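Local coordinates for protein ENT (Trypanosoma brucei brucei, PDB 5ZX1) that is of unknown function but carries an ENT domain, a helical module whose presence suggests a role in transcription or chromatin regulation, at residues Arg46-Val51 / Arg66-Met71. Numbering follows the deposited sequence.
Sequences RSLCRV and RILEDM
Leu48 puts a single methyl, CD1, among three side chains of the facing helix, and this apolar group carries most of the contact. The shortest approach is from Leu48 CD1 to Met71 CG, 3.5 Å, where the two side chains cross at about a right angle. With CG beside its own backbone N (chi1 -69°), Met71 presents this methylene to Leu48; the chain then bends at chi2 and chi3. From Ile67 the branch methyl CG2 comes within 4.0 Å of Leu48 CD1, while Leu68 CD2 lies 4.2 Å from the same Leu48 methyl. A second contact of Leu68, equally long, brings in a sulfur: Cys49 SG stands 4.2 Å from Leu68 CD2, which thereby bridges Leu48 and Cys49. No hydrogen bond crosses the interface. The axes of the short segments run nearly antiparallel (171°) and approach to 10.8 Å at their closest, consistent with packing through side-chain ends that buries a modest 192 Å². In this all-helical ENT domain the contact joins the long helix 30-56 to helix 62-74; Leu68 also packs on Tyr45 and Leu52, and Cys49 reaches Leu86 and Ala89 of helix 79-91.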
ATOM      1  N   ARG A  46       1.525  -2.043   3.520  1.00 64.77           N
ATOM      2  CA  ARG A  46       0.308  -1.309   3.855  1.00 65.43           C
ATOM      3  C   ARG A  46       0.300   0.061   3.188  1.00 62.57           C
ATOM      4  O   ARG A  46      -0.635   0.432   2.469  1.00 58.90           O
ATOM      5  CB  ARG A  46       0.178  -1.148   5.375  1.00 69.03           C
ATOM      6  CG  ARG A  46      -1.060  -0.373   5.806  1.00 69.84           C
ATOM      7  CD  ARG A  46      -1.010  -0.024   7.275  1.00 72.26           C
ATOM      8  NE  ARG A  46      -2.067   0.924   7.632  1.00 84.75           N
ATOM      9  CZ  ARG A  46      -1.878   2.217   7.900  1.00 85.49           C
ATOM     10  NH1 ARG A  46      -2.920   2.983   8.207  1.00 80.06           N
ATOM     11  NH2 ARG A  46      -0.657   2.748   7.870  1.00 83.61           N
ATOM     12  N   SER A  47       1.369   0.809   3.413  1.00 59.13           N
ATOM     13  CA  SER A  47       1.462   2.137   2.866  1.00 59.13           C
ATOM     14  C   SER A  47       1.447   2.070   1.338  1.00 62.83           C
ATOM     15  O   SER A  47       1.026   3.020   0.669  1.00 67.89           O
ATOM     16  CB  SER A  47       2.723   2.826   3.369  1.00 57.64           C
ATOM     17  OG  SER A  47       3.837   2.314   2.677  1.00 68.74           O
ATOM     18  N   LEU A  48       1.884   0.941   0.787  1.00 59.33           N
ATOM     19  CA  LEU A  48       1.863   0.735  -0.657  1.00 58.89           C
ATOM     20  C   LEU A  48       0.444   0.612  -1.188  1.00 57.22           C
ATOM     21  O   LEU A  48       0.107   1.184  -2.221  1.00 56.04           O
ATOM     22  CB  LEU A  48       2.649  -0.520  -1.025  1.00 65.27           C
ATOM     23  CG  LEU A  48       3.913  -0.378  -1.865  1.00 70.34           C
ATOM     24  CD1 LEU A  48       4.243  -1.740  -2.432  1.00 72.47           C
ATOM     25  CD2 LEU A  48       3.714   0.629  -2.973  1.00 63.50           C
ATOM     26  N   CYS A  49      -0.383  -0.167  -0.502  1.00 58.13           N
ATOM     27  CA  CYS A  49      -1.785  -0.277  -0.893  1.00 58.09           C
ATOM     28  C   CYS A  49      -2.520   1.071  -0.835  1.00 59.88           C
ATOM     29  O   CYS A  49      -3.235   1.437  -1.760  1.00 60.29           O
ATOM     30  CB  CYS A  49      -2.489  -1.290   0.003  1.00 58.47           C
ATOM     31  SG  CYS A  49      -2.020  -2.989  -0.357  1.00 64.51           S
ATOM     32  N   ARG A  50      -2.338   1.809   0.255  1.00 62.25           N
ATOM     33  CA  ARG A  50      -3.112   3.029   0.484  1.00 63.82           C
ATOM     34  C   ARG A  50      -2.828   4.034  -0.613  1.00 64.52           C
ATOM     35  O   ARG A  50      -3.731   4.536  -1.300  1.00 64.08           O
ATOM     36  CB  ARG A  50      -2.788   3.630   1.855  1.00 64.02           C
ATOM     37  CG  ARG A  50      -3.005   2.662   2.997  1.00 68.98           C
ATOM     38  CD  ARG A  50      -2.163   3.026   4.205  1.00 67.59           C
ATOM     39  NE  ARG A  50      -2.322   4.430   4.539  1.00 68.66           N
ATOM     40  CZ  ARG A  50      -3.394   4.952   5.128  1.00 75.93           C
ATOM     41  NH1 ARG A  50      -4.435   4.193   5.452  1.00 71.77           N
ATOM     42  NH2 ARG A  50      -3.423   6.251   5.369  1.00 65.13           N
ATOM     43  N   VAL A  51      -1.545   4.293  -0.774  1.00 56.34           N
ATOM     44  CA  VAL A  51      -1.046   5.230  -1.743  1.00 58.73           C
ATOM     45  C   VAL A  51      -1.406   4.856  -3.196  1.00 62.28           C
ATOM     46  O   VAL A  51      -1.796   5.715  -3.984  1.00 65.14           O
ATOM     47  CB  VAL A  51       0.471   5.353  -1.528  1.00 58.06           C
ATOM     48  CG1 VAL A  51       1.162   5.707  -2.778  1.00 63.70           C
ATOM     49  CG2 VAL A  51       0.751   6.372  -0.457  1.00 59.69           C
ATOM     50  N   ARG A  66       1.308  -4.902 -10.783  1.00 59.33           N
ATOM     51  CA  ARG A  66       2.606  -5.569 -10.826  1.00 63.00           C
ATOM     52  C   ARG A  66       3.510  -5.149  -9.678  1.00 58.04           C
ATOM     53  O   ARG A  66       4.369  -5.911  -9.258  1.00 58.49           O
ATOM     54  CB  ARG A  66       3.306  -5.291 -12.155  1.00 59.60           C
ATOM     55  CG  ARG A  66       2.586  -5.893 -13.332  1.00 58.26           C
ATOM     56  CD  ARG A  66       3.444  -5.877 -14.581  1.00 60.30           C
ATOM     57  NE  ARG A  66       2.831  -6.670 -15.638  1.00 56.34           N
ATOM     58  CZ  ARG A  66       3.198  -6.623 -16.911  1.00 61.20           C
ATOM     59  NH1 ARG A  66       4.200  -5.823 -17.280  1.00 55.46           N
ATOM     60  NH2 ARG A  66       2.570  -7.383 -17.810  1.00 55.91           N
ATOM     61  N   ILE A  67       3.342  -3.929  -9.189  1.00 58.35           N
ATOM     62  CA  ILE A  67       4.140  -3.482  -8.055  1.00 59.30           C
ATOM     63  C   ILE A  67       3.699  -4.225  -6.803  1.00 59.57           C
ATOM     64  O   ILE A  67       4.519  -4.685  -6.016  1.00 56.95           O
ATOM     65  CB  ILE A  67       4.034  -1.982  -7.856  1.00 58.42           C
ATOM     66  CG1 ILE A  67       4.813  -1.262  -8.955  1.00 57.14           C
ATOM     67  CG2 ILE A  67       4.537  -1.602  -6.468  1.00 55.53           C
ATOM     68  CD1 ILE A  67       4.484   0.209  -9.039  1.00 60.16           C
ATOM     69  N   LEU A  68       2.393  -4.367  -6.637  1.00 56.43           N
ATOM     70  CA  LEU A  68       1.882  -5.083  -5.484  1.00 58.89           C
ATOM     71  C   LEU A  68       2.301  -6.540  -5.549  1.00 61.10           C
ATOM     72  O   LEU A  68       2.765  -7.102  -4.564  1.00 64.86           O
ATOM     73  CB  LEU A  68       0.356  -4.959  -5.391  1.00 57.08           C
ATOM     74  CG  LEU A  68      -0.165  -3.568  -5.021  1.00 58.02           C
ATOM     75  CD1 LEU A  68      -1.682  -3.569  -4.920  1.00 66.07           C
ATOM     76  CD2 LEU A  68       0.457  -3.090  -3.722  1.00 58.42           C
ATOM     77  N   GLU A  69       2.143  -7.148  -6.719  1.00 69.34           N
ATOM     78  CA  GLU A  69       2.488  -8.550  -6.917  1.00 61.75           C
ATOM     79  C   GLU A  69       3.975  -8.804  -6.651  1.00 61.97           C
ATOM     80  O   GLU A  69       4.343  -9.804  -6.041  1.00 60.56           O
ATOM     81  CB  GLU A  69       2.119  -8.988  -8.335  1.00 60.80           C
ATOM     82  CG  GLU A  69       2.551 -10.420  -8.667  1.00 64.95           C
ATOM     83  CD  GLU A  69       2.315 -10.821 -10.130  1.00 69.19           C
ATOM     84  OE1 GLU A  69       2.455 -12.034 -10.429  1.00 74.49           O
ATOM     85  OE2 GLU A  69       1.991  -9.947 -10.978  1.00 62.53           O
ATOM     86  N   ASP A  70       4.833  -7.894  -7.094  1.00 57.89           N
ATOM     87  CA  ASP A  70       6.267  -8.085  -6.913  1.00 57.62           C
ATOM     88  C   ASP A  70       6.675  -7.943  -5.447  1.00 60.29           C
ATOM     89  O   ASP A  70       7.496  -8.708  -4.956  1.00 58.98           O
ATOM     90  CB  ASP A  70       7.054  -7.096  -7.781  1.00 59.31           C
ATOM     91  CG  ASP A  70       7.022  -7.473  -9.258  1.00 64.49           C
ATOM     92  OD1 ASP A  70       6.559  -8.594  -9.569  1.00 61.71           O
ATOM     93  OD2 ASP A  70       7.450  -6.655 -10.111  1.00 65.83           O
ATOM     94  N   MET A  71       6.102  -6.964  -4.750  1.00 61.77           N
ATOM     95  CA  MET A  71       6.400  -6.759  -3.334  1.00 61.43           C
ATOM     96  C   MET A  71       5.859  -7.913  -2.459  1.00 60.66           C
ATOM     97  O   MET A  71       6.431  -8.239  -1.423  1.00 60.71           O
ATOM     98  CB  MET A  71       5.822  -5.425  -2.861  1.00 55.18           C
ATOM     99  CG  MET A  71       6.511  -4.222  -3.446  1.00 59.03           C
ATOM    100  SD  MET A  71       8.255  -4.179  -3.000  1.00 59.49           S
ATOM    101  CE  MET A  71       8.154  -4.036  -1.219  1.00 56.42           C
TER